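Local structure of EvdO2 (Micromonospora carbonacea, 4XAB) at residues K118-G123 with D223-A228; W147-E152 with C199-G204; L160-G165 with V207-R212. The protein probably acts as a non-haem iron oxygenase of the phytanoyl-CoA dioxygenase-like family, carrying out an oxidative cyclization in orthosomycin biosynthesis. All blocks are in the same frame, centred on the assembly; numbering follows the deposited sequence.

Contact 1: residues K118-G123 with D223-A228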
loop_
_atom_site.group_PDB
_atom_site.type_symbol
_atom_site.label_atom_id
_atom_site.label_comp_id
_atom_site.label_asym_id
_atom_site.label_seq_id
_atom_site.Cartn_x
_atom_site.Cartn_y
_atom_site.Cartn_z
ATOM N N LYS A 118 1.873 -11.113 -3.011
ATOM C CA LYS A 118 2.235 -11.984 -1.897
ATOM C C LYS A 118 2.081 -13.422 -2.333
ATOM O O LYS A 118 0.956 -13.889 -2.510
ATOM C CB LYS A 118 1.352 -11.747 -0.670
ATOM C CG LYS A 118 1.492 -10.401 -0.028
ATOM C CD LYS A 118 0.677 -10.355 1.256
ATOM C CE LYS A 118 1.197 -11.329 2.295
ATOM N NZ LYS A 118 2.388 -10.781 3.000
ATOM N N PRO A 119 3.207 -14.131 -2.497
ATOM C CA PRO A 119 3.206 -15.525 -2.945
ATOM C C PRO A 119 2.410 -16.409 -2.000
ATOM O O PRO A 119 2.243 -16.047 -0.837
ATOM C CB PRO A 119 4.693 -15.908 -2.924
ATOM C CG PRO A 119 5.431 -14.626 -2.893
ATOM C CD PRO A 119 4.562 -13.636 -2.212
ATOM N N PRO A 120 1.922 -17.558 -2.491
ATOM C CA PRO A 120 1.315 -18.544 -1.595
ATOM C C PRO A 120 2.283 -18.923 -0.484
ATOM O O PRO A 120 3.481 -19.056 -0.744
ATOM C CB PRO A 120 1.043 -19.751 -2.509
ATOM C CG PRO A 120 1.088 -19.215 -3.899
ATOM C CD PRO A 120 2.042 -18.058 -3.873
ATOM N N ARG A 121 1.767 -19.055 0.731
ATOM C CA ARG A 121 2.545 -19.481 1.891
ATOM C C ARG A 121 3.700 -18.552 2.214
ATOM O O ARG A 121 4.642 -18.944 2.897
ATOM C CB ARG A 121 3.055 -20.903 1.685
ATOM C CG ARG A 121 1.925 -21.903 1.572
ATOM C CD ARG A 121 1.056 -21.855 2.811
ATOM N NE ARG A 121 -0.044 -22.816 2.761
ATOM C CZ ARG A 121 -0.851 -23.067 3.786
ATOM N NH1 ARG A 121 -0.675 -22.426 4.936
ATOM N NH2 ARG A 121 -1.826 -23.956 3.665
ATOM N N TYR A 122 3.619 -17.312 1.743
ATOM C CA TYR A 122 4.629 -16.326 2.084
ATOM C C TYR A 122 4.518 -16.016 3.569
ATOM O O TYR A 122 3.532 -15.433 4.009
ATOM C CB TYR A 122 4.465 -15.058 1.249
ATOM C CG TYR A 122 5.590 -14.073 1.473
ATOM C CD1 TYR A 122 6.867 -14.334 0.991
ATOM C CD2 TYR A 122 5.387 -12.906 2.197
ATOM C CE1 TYR A 122 7.907 -13.453 1.206
ATOM C CE2 TYR A 122 6.425 -12.021 2.418
ATOM C CZ TYR A 122 7.678 -12.301 1.917
ATOM O OH TYR A 122 8.714 -11.422 2.130
ATOM N N GLY A 123 5.535 -16.405 4.336
ATOM C CA GLY A 123 5.439 -16.406 5.787
ATOM C C GLY A 123 5.880 -15.166 6.539
ATOM O O GLY A 123 5.660 -15.069 7.751
ATOM N N ASP A 223 -2.821 -20.937 -0.045
ATOM C CA ASP A 223 -2.103 -21.509 -1.167
ATOM C C ASP A 223 -2.281 -20.714 -2.454
ATOM O O ASP A 223 -1.888 -21.180 -3.522
ATOM C CB ASP A 223 -2.535 -22.965 -1.373
ATOM C CG ASP A 223 -2.024 -23.880 -0.271
ATOM O OD1 ASP A 223 -0.813 -23.820 0.033
ATOM O OD2 ASP A 223 -2.826 -24.647 0.304
ATOM N N GLN A 224 -2.822 -19.500 -2.344
ATOM C CA GLN A 224 -3.077 -18.655 -3.510
ATOM C C GLN A 224 -2.360 -17.324 -3.377
ATOM O O GLN A 224 -2.339 -16.744 -2.288
ATOM C CB GLN A 224 -4.582 -18.400 -3.694
ATOM C CG GLN A 224 -5.410 -19.667 -3.920
ATOM C CD GLN A 224 -5.628 -20.450 -2.640
ATOM O OE1 GLN A 224 -5.826 -19.867 -1.569
ATOM N NE2 GLN A 224 -5.579 -21.777 -2.738
ATOM N N PRO A 225 -1.795 -16.816 -4.488
ATOM C CA PRO A 225 -1.140 -15.503 -4.431
ATOM C C PRO A 225 -2.165 -14.423 -4.142
ATOM O O PRO A 225 -3.338 -14.587 -4.477
ATOM C CB PRO A 225 -0.537 -15.330 -5.834
ATOM C CG PRO A 225 -0.732 -16.661 -6.530
ATOM C CD PRO A 225 -1.886 -17.322 -5.864
ATOM N N ARG A 226 -1.732 -13.339 -3.507
ATOM C CA ARG A 226 -2.611 -12.230 -3.204
ATOM C C ARG A 226 -1.988 -10.961 -3.743
ATOM O O ARG A 226 -0.881 -10.596 -3.345
ATOM C CB ARG A 226 -2.841 -12.120 -1.703
ATOM C CG ARG A 226 -3.251 -13.435 -1.084
ATOM C CD ARG A 226 -4.702 -13.746 -1.407
ATOM N NE ARG A 226 -5.001 -15.129 -1.080
ATOM C CZ ARG A 226 -6.226 -15.605 -0.910
ATOM N NH1 ARG A 226 -7.270 -14.798 -1.033
ATOM N NH2 ARG A 226 -6.402 -16.883 -0.616
ATOM N N ARG A 227 -2.695 -10.313 -4.660
ATOM C CA ARG A 227 -2.154 -9.174 -5.401
ATOM C C ARG A 227 -2.843 -7.871 -5.043
ATOM O O ARG A 227 -4.053 -7.824 -4.851
ATOM C CB ARG A 227 -2.278 -9.432 -6.905
ATOM C CG ARG A 227 -1.547 -10.694 -7.350
ATOM C CD ARG A 227 -2.117 -11.256 -8.645
ATOM N NE ARG A 227 -3.456 -11.825 -8.485
ATOM C CZ ARG A 227 -4.121 -12.430 -9.469
ATOM N NH1 ARG A 227 -3.570 -12.534 -10.673
ATOM N NH2 ARG A 227 -5.336 -12.927 -9.254
ATOM N N ALA A 228 -2.061 -6.800 -4.954
ATOM C CA ALA A 228 -2.622 -5.485 -4.687
ATOM C C ALA A 228 -1.999 -4.493 -5.641
ATOM O O ALA A 228 -0.835 -4.630 -6.021
ATOM C CB ALA A 228 -2.376 -5.066 -3.234
#

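Contact 2: residues W147-E152 with C199-G204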
loop_
_atom_site.group_PDB
_atom_site.type_symbol
_atom_site.label_atom_id
_atom_site.label_comp_id
_atom_site.label_asym_id
_atom_site.label_seq_id
_atom_site.Cartn_x
_atom_site.Cartn_y
_atom_site.Cartn_z
ATOM N N TRP A 147 -5.003 1.162 -1.774
ATOM C CA TRP A 147 -4.569 -0.221 -1.915
ATOM C C TRP A 147 -5.732 -1.019 -2.488
ATOM O O TRP A 147 -6.642 -1.359 -1.746
ATOM C CB TRP A 147 -4.160 -0.738 -0.523
ATOM C CG TRP A 147 -3.436 -2.065 -0.357
ATOM C CD1 TRP A 147 -2.078 -2.267 -0.319
ATOM C CD2 TRP A 147 -4.035 -3.344 -0.073
ATOM N NE1 TRP A 147 -1.803 -3.599 -0.085
ATOM C CE2 TRP A 147 -2.983 -4.278 0.072
ATOM C CE3 TRP A 147 -5.353 -3.791 0.052
ATOM C CZ2 TRP A 147 -3.212 -5.637 0.333
ATOM C CZ3 TRP A 147 -5.579 -5.150 0.314
ATOM C CH2 TRP A 147 -4.513 -6.048 0.450
ATOM N N THR A 148 -5.722 -1.277 -3.796
ATOM C CA THR A 148 -6.824 -2.007 -4.439
ATOM C C THR A 148 -6.428 -3.465 -4.560
ATOM O O THR A 148 -5.377 -3.771 -5.129
ATOM C CB THR A 148 -7.149 -1.464 -5.847
ATOM O OG1 THR A 148 -7.536 -0.088 -5.767
ATOM C CG2 THR A 148 -8.265 -2.290 -6.516
ATOM N N THR A 149 -7.246 -4.369 -4.038
ATOM C CA THR A 149 -6.865 -5.776 -4.093
ATOM C C THR A 149 -7.443 -6.422 -5.346
ATOM O O THR A 149 -8.536 -6.070 -5.792
ATOM C CB THR A 149 -7.316 -6.536 -2.830
ATOM O OG1 THR A 149 -6.807 -7.870 -2.863
ATOM C CG2 THR A 149 -8.855 -6.565 -2.704
ATOM N N LEU A 150 -6.686 -7.348 -5.931
ATOM C CA LEU A 150 -7.140 -8.097 -7.101
ATOM C C LEU A 150 -7.759 -9.419 -6.680
ATOM O O LEU A 150 -8.366 -10.125 -7.491
ATOM C CB LEU A 150 -5.980 -8.371 -8.067
ATOM C CG LEU A 150 -5.156 -7.195 -8.574
ATOM C CD1 LEU A 150 -4.317 -7.617 -9.789
ATOM C CD2 LEU A 150 -6.046 -6.005 -8.895
ATOM N N ASP A 151 -7.582 -9.751 -5.404
ATOM C CA ASP A 151 -7.979 -11.041 -4.856
ATOM C C ASP A 151 -8.751 -10.818 -3.573
ATOM O O ASP A 151 -8.684 -9.723 -3.006
ATOM C CB ASP A 151 -6.745 -11.903 -4.574
ATOM C CG ASP A 151 -5.929 -12.166 -5.818
ATOM O OD1 ASP A 151 -6.425 -12.892 -6.696
ATOM O OD2 ASP A 151 -4.804 -11.636 -5.932
ATOM N N GLU A 152 -9.473 -11.836 -3.103
ATOM C CA GLU A 152 -9.963 -11.778 -1.732
ATOM C C GLU A 152 -8.784 -11.473 -0.807
ATOM O O GLU A 152 -7.706 -12.059 -0.951
ATOM C CB GLU A 152 -10.640 -13.087 -1.299
ATOM C CG GLU A 152 -11.172 -12.995 0.133
ATOM C CD GLU A 152 -11.931 -14.226 0.592
ATOM O OE1 GLU A 152 -11.684 -15.328 0.061
ATOM O OE2 GLU A 152 -12.775 -14.086 1.505
ATOM N N CYS A 199 -8.804 -5.077 7.994
ATOM C CA CYS A 199 -9.617 -4.641 6.866
ATOM C C CYS A 199 -9.662 -5.664 5.739
ATOM O O CYS A 199 -9.048 -5.465 4.685
ATOM C CB CYS A 199 -9.090 -3.305 6.334
ATOM S SG CYS A 199 -9.406 -1.965 7.489
ATOM N N PRO A 200 -10.408 -6.760 5.946
ATOM C CA PRO A 200 -10.565 -7.695 4.830
ATOM C C PRO A 200 -11.337 -7.054 3.677
ATOM O O PRO A 200 -12.110 -6.115 3.892
ATOM C CB PRO A 200 -11.342 -8.853 5.456
ATOM C CG PRO A 200 -11.007 -8.782 6.920
ATOM C CD PRO A 200 -10.985 -7.297 7.190
ATOM N N LEU A 201 -11.090 -7.549 2.468
ATOM C CA LEU A 201 -11.668 -7.003 1.246
ATOM C C LEU A 201 -12.041 -8.110 0.294
ATOM O O LEU A 201 -11.429 -9.177 0.298
ATOM C CB LEU A 201 -10.689 -6.077 0.534
ATOM C CG LEU A 201 -10.258 -4.830 1.305
ATOM C CD1 LEU A 201 -9.159 -4.137 0.537
ATOM C CD2 LEU A 201 -11.437 -3.868 1.548
ATOM N N ALA A 202 -13.036 -7.833 -0.538
ATOM C CA ALA A 202 -13.340 -8.687 -1.675
ATOM C C ALA A 202 -12.555 -8.149 -2.873
ATOM O O ALA A 202 -12.057 -7.015 -2.823
ATOM C CB ALA A 202 -14.838 -8.686 -1.945
ATOM N N PRO A 203 -12.423 -8.949 -3.947
ATOM C CA PRO A 203 -11.698 -8.466 -5.126
ATOM C C PRO A 203 -12.272 -7.157 -5.663
ATOM O O PRO A 203 -13.487 -7.005 -5.769
ATOM C CB PRO A 203 -11.887 -9.595 -6.143
ATOM C CG PRO A 203 -12.163 -10.798 -5.329
ATOM C CD PRO A 203 -12.922 -10.326 -4.135
ATOM N N GLY A 204 -11.390 -6.204 -5.956
ATOM C CA GLY A 204 -11.817 -4.898 -6.425
ATOM C C GLY A 204 -12.092 -3.909 -5.311
ATOM O O GLY A 204 -12.328 -2.731 -5.580
#

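Contact 3: residues L160-G165 with V207-R212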
loop_
_atom_site.group_PDB
_atom_site.type_symbol
_atom_site.label_atom_id
_atom_site.label_comp_id
_atom_site.label_asym_id
_atom_site.label_seq_id
_atom_site.Cartn_x
_atom_site.Cartn_y
_atom_site.Cartn_z
ATOM N N LEU A 160 -4.491 -5.838 5.319
ATOM C CA LEU A 160 -3.923 -4.796 6.166
ATOM C C LEU A 160 -4.683 -4.666 7.476
ATOM O O LEU A 160 -5.888 -4.903 7.541
ATOM C CB LEU A 160 -3.934 -3.442 5.438
ATOM C CG LEU A 160 -3.089 -3.422 4.159
ATOM C CD1 LEU A 160 -2.999 -2.032 3.551
ATOM C CD2 LEU A 160 -1.712 -3.960 4.445
ATOM N N HIS A 161 -3.947 -4.270 8.504
ATOM C CA HIS A 161 -4.479 -3.927 9.809
ATOM C C HIS A 161 -4.019 -2.514 10.111
ATOM O O HIS A 161 -2.890 -2.159 9.779
ATOM C CB HIS A 161 -3.955 -4.860 10.904
ATOM C CG HIS A 161 -4.186 -6.318 10.643
ATOM N ND1 HIS A 161 -4.786 -7.148 11.567
ATOM C CD2 HIS A 161 -3.832 -7.108 9.602
ATOM C CE1 HIS A 161 -4.823 -8.381 11.090
ATOM N NE2 HIS A 161 -4.253 -8.384 9.897
ATOM N N TYR A 162 -4.857 -1.735 10.777
ATOM C CA TYR A 162 -4.515 -0.353 11.119
ATOM C C TYR A 162 -4.604 -0.037 12.601
ATOM O O TYR A 162 -5.329 -0.694 13.341
ATOM C CB TYR A 162 -5.448 0.612 10.388
ATOM C CG TYR A 162 -5.330 0.568 8.901
ATOM C CD1 TYR A 162 -6.304 -0.047 8.131
ATOM C CD2 TYR A 162 -4.261 1.157 8.261
ATOM C CE1 TYR A 162 -6.215 -0.063 6.764
ATOM C CE2 TYR A 162 -4.149 1.129 6.907
ATOM C CZ TYR A 162 -5.130 0.513 6.151
ATOM O OH TYR A 162 -5.023 0.502 4.779
ATOM N N LEU A 163 -3.880 1.002 13.024
ATOM C CA LEU A 163 -4.090 1.586 14.347
ATOM C C LEU A 163 -4.972 2.817 14.206
ATOM O O LEU A 163 -4.488 3.870 13.795
ATOM C CB LEU A 163 -2.760 1.978 15.006
ATOM C CG LEU A 163 -2.967 2.519 16.422
ATOM C CD1 LEU A 163 -3.296 1.379 17.359
ATOM C CD2 LEU A 163 -1.746 3.297 16.919
ATOM N N PRO A 164 -6.272 2.691 14.527
ATOM C CA PRO A 164 -7.192 3.818 14.340
ATOM C C PRO A 164 -6.741 5.057 15.094
ATOM O O PRO A 164 -6.408 4.965 16.280
ATOM C CB PRO A 164 -8.518 3.299 14.910
ATOM C CG PRO A 164 -8.413 1.799 14.828
ATOM C CD PRO A 164 -6.954 1.505 15.087
ATOM N N GLY A 165 -6.734 6.193 14.405
ATOM C CA GLY A 165 -6.419 7.453 15.038
ATOM C C GLY A 165 -4.933 7.726 15.086
ATOM O O GLY A 165 -4.514 8.818 15.472
ATOM N N VAL A 207 -8.478 -0.391 0.460
ATOM C CA VAL A 207 -8.350 0.356 1.682
ATOM C C VAL A 207 -7.539 1.597 1.346
ATOM O O VAL A 207 -6.667 1.586 0.457
ATOM C CB VAL A 207 -7.677 -0.454 2.818
ATOM C CG1 VAL A 207 -8.626 -1.528 3.325
ATOM C CG2 VAL A 207 -6.395 -1.075 2.334
ATOM N N VAL A 208 -7.899 2.670 2.021
ATOM C CA VAL A 208 -7.233 3.964 1.852
ATOM C C VAL A 208 -6.628 4.377 3.188
ATOM O O VAL A 208 -7.318 4.335 4.193
ATOM C CB VAL A 208 -8.239 5.029 1.389
ATOM C CG1 VAL A 208 -7.533 6.356 1.112
ATOM C CG2 VAL A 208 -9.008 4.529 0.150
ATOM N N HIS A 209 -5.356 4.781 3.230
ATOM C CA HIS A 209 -4.823 5.266 4.504
ATOM C C HIS A 209 -3.867 6.427 4.352
ATOM O O HIS A 209 -3.125 6.540 3.371
ATOM C CB HIS A 209 -4.117 4.152 5.309
ATOM C CG HIS A 209 -2.961 3.508 4.606
ATOM N ND1 HIS A 209 -3.094 2.346 3.873
ATOM C CD2 HIS A 209 -1.646 3.837 4.557
ATOM C CE1 HIS A 209 -1.917 2.005 3.381
ATOM N NE2 HIS A 209 -1.021 2.885 3.787
ATOM N N ASP A 210 -3.903 7.268 5.370
ATOM C CA ASP A 210 -3.027 8.436 5.482
ATOM C C ASP A 210 -1.550 8.036 5.600
ATOM O O ASP A 210 -1.228 6.952 6.077
ATOM C CB ASP A 210 -3.452 9.268 6.693
ATOM C CG ASP A 210 -2.702 10.587 6.794
ATOM O OD1 ASP A 210 -1.683 10.671 7.520
ATOM O OD2 ASP A 210 -3.134 11.542 6.132
ATOM N N PHE A 211 -0.655 8.917 5.167
ATOM C CA PHE A 211 0.773 8.676 5.299
ATOM C C PHE A 211 1.201 8.385 6.740
ATOM O O PHE A 211 2.250 7.766 6.965
ATOM C CB PHE A 211 1.561 9.885 4.773
ATOM C CG PHE A 211 1.699 9.929 3.277
ATOM C CD1 PHE A 211 1.280 8.876 2.487
ATOM C CD2 PHE A 211 2.256 11.044 2.664
ATOM C CE1 PHE A 211 1.417 8.925 1.104
ATOM C CE2 PHE A 211 2.405 11.091 1.287
ATOM C CZ PHE A 211 1.979 10.031 0.509
ATOM N N ARG A 212 0.425 8.841 7.721
ATOM C CA ARG A 212 0.847 8.666 9.118
ATOM C C ARG A 212 0.074 7.565 9.862
ATOM O O ARG A 212 0.324 7.311 11.036
ATOM C CB ARG A 212 0.722 9.992 9.868
ATOM C CG ARG A 212 1.765 10.196 10.950
ATOM C CD ARG A 212 1.743 11.627 11.459
ATOM N NE ARG A 212 2.555 12.532 10.649
ATOM C CZ ARG A 212 2.816 13.791 10.987
ATOM N NH1 ARG A 212 2.310 14.288 12.107
ATOM N NH2 ARG A 212 3.571 14.557 10.211
#

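Contact 1: residues K118-G123 with D223-A228
Lys118 O is held by two groups and a weak third: Arg226 N donates to it at 2.9 Å, Pro225 sends a CA-H to the same oxygen from 3.3 Å (CA to O), and Asn220 ND2 adds a weak bond. The return bond, Lys118 N to Arg226 O, is 2.8 Å long and nearly straight at 174°. Together they make Lys118 and Arg226 an antiparallel hydrogen-bonded pair, at the ends of strands 110-118 and 226-234 in the large sheet of the double-stranded beta-helix. After Lys118 and before Arg226 the chain is loop. Pro119 to Tyr122 form a type II turn, closed by Tyr122 N on Pro119 O. On the turn, the Pro120 ring lies obliquely across Pro225, with Pro120 CG 4.0 Å from Pro225 CD. Pro120 CB sits 3.4 Å from Asp223 O. The Arg226 side chain leads away from the pair, and its NH1 bonds Glu152 O. At the exposed outer end, a bend at chi2 (-58°) carries Arg121 NE to the Asp223 carboxylate in a salt bridge. Arg121 NE, with the partner close to the guanidinium plane, reaches Asp223 OD1 at 3.0 Å from above the carboxylate plane.

Contact 2: residues W147-E152 with C199-G204
This is a partly buried packing contact between the end of strand 139-149, with the turn that follows it, and the loop that leads into strand 206-210. Apart from one hydrogen bond, Gly204 N to Thr149 O (2.9 Å), the segments meet by packing, much of it side chain on backbone. Gly204 has a positive phi (88°), where a CB would be jammed against the carbonyl oxygen before it, so the backbone here calls for glycine.

Thr149 divides its branches: CG2 packs across the contact, while OG1 braces its own turn. OG1 stands opposite the backbone N across the first torsion (chi1 -174°) and donates to Asp151 O at 2.6 Å. The methyl CG2, between the backbone N and the carbonyl carbon, enters the loop, 3.2 Å from Ala202 O and 3.8 Å from Leu201 CB. With an alanine here, Asp151 O would probably be left without its hydroxyl donor and a gap would open beside Leu201 and Ala202.

Strands 139-149 and 206-210 are antiparallel neighbours in the major sheet of the double-stranded beta-helix, and the Gly204 bond extends their association just before strand 206-210 begins. On the inner side, Leu201 CD1 comes in the plane of the Trp147 indole and meets its benzo edge, 3.7 Å from CZ3; Val207 and Ile25 also touch Leu201. Trp147 in turn lies beside a bound imidazole.

Toward the surface, the Pro203 ring packs on the backbone of the turn. Its CB faces Leu150 O, its CG lies 3.6 Å from Glu152 N, and Arg39 of helix 32-45 touches it too. Farther out, the aliphatic part of Glu152 runs past the loop, with CG 3.8 Å from Leu201 O.

Contact 3: residues L160-G165 with V207-R212
In the surroundings of the nickel site, the second-shell His209 is backed by Tyr162 through a hydrogen bond of 2.8 Å between Tyr162 OH and His209 ND1. The metal is held by His129, Asp131 and His215; the other ring nitrogen of His209, NE2, is hydrogen-bonded to Asp131 OD2. The two bonds together probably fix the rotation of the imidazole, and His209 in turn probably helps position Asp131; both nitrogens of the buried ring are satisfied.

His209 CG sits between the backbone N and the carbonyl carbon (chi1 59°), which brings ND1 into the plane of the tyrosine ring at its hydroxyl edge. The side chains cross at about a right angle, with ring planes 53° apart and centroids 5.2 Å from each other. Packing is close as well as polar: Tyr162 CE2 lies 3.4 Å from His209 CB. Phe23 stacks on the Tyr162 ring.

The strands involved belong to the two facing sheets of the double-stranded beta-helix, the fold of the cupin clan. Strand 160-162 is the middle of the three-stranded sheet and strand 207-210 is part of the larger one; their axes pass 9.7 Å apart at 41°. Leu160, Tyr162, Val207 and His209 all point toward the opposite strand, so the interface is built from side chains.

Val207 CG2 packs on Leu160 CD1 (3.7 Å) and also lies close against the Tyr162 hydroxyl, 3.2 Å from OH. Trp147 touches both Leu160 and Val207. Leu160 CD1 also reaches the imidazole of His209, 4.2 Å from CE1.

Contact 2 joins the other two. Toward contact 1, with centres about 13 Å apart, Arg227 NH2 makes a 2.8 Å salt bridge to Asp151 OD1, and on the neighbouring strands 139-149 and 226-234, Trp147 also packs on Ala228. Toward contact 3, about 15 Å away between centres, Trp147 N probably bonds Val207 O at 2.8 Å and Cys199 N probably bonds Leu160 O at 3.0 Å. Contacts 1 and 3 do not touch; their centres are about 21 Å apart. The side chains of Lys118, Trp147 and His209 lie about 12, 7 and 4 Å from nickel. Trp147 and Leu160 both come within about 4 Å of the imidazole, probably from the crystallisation liquor.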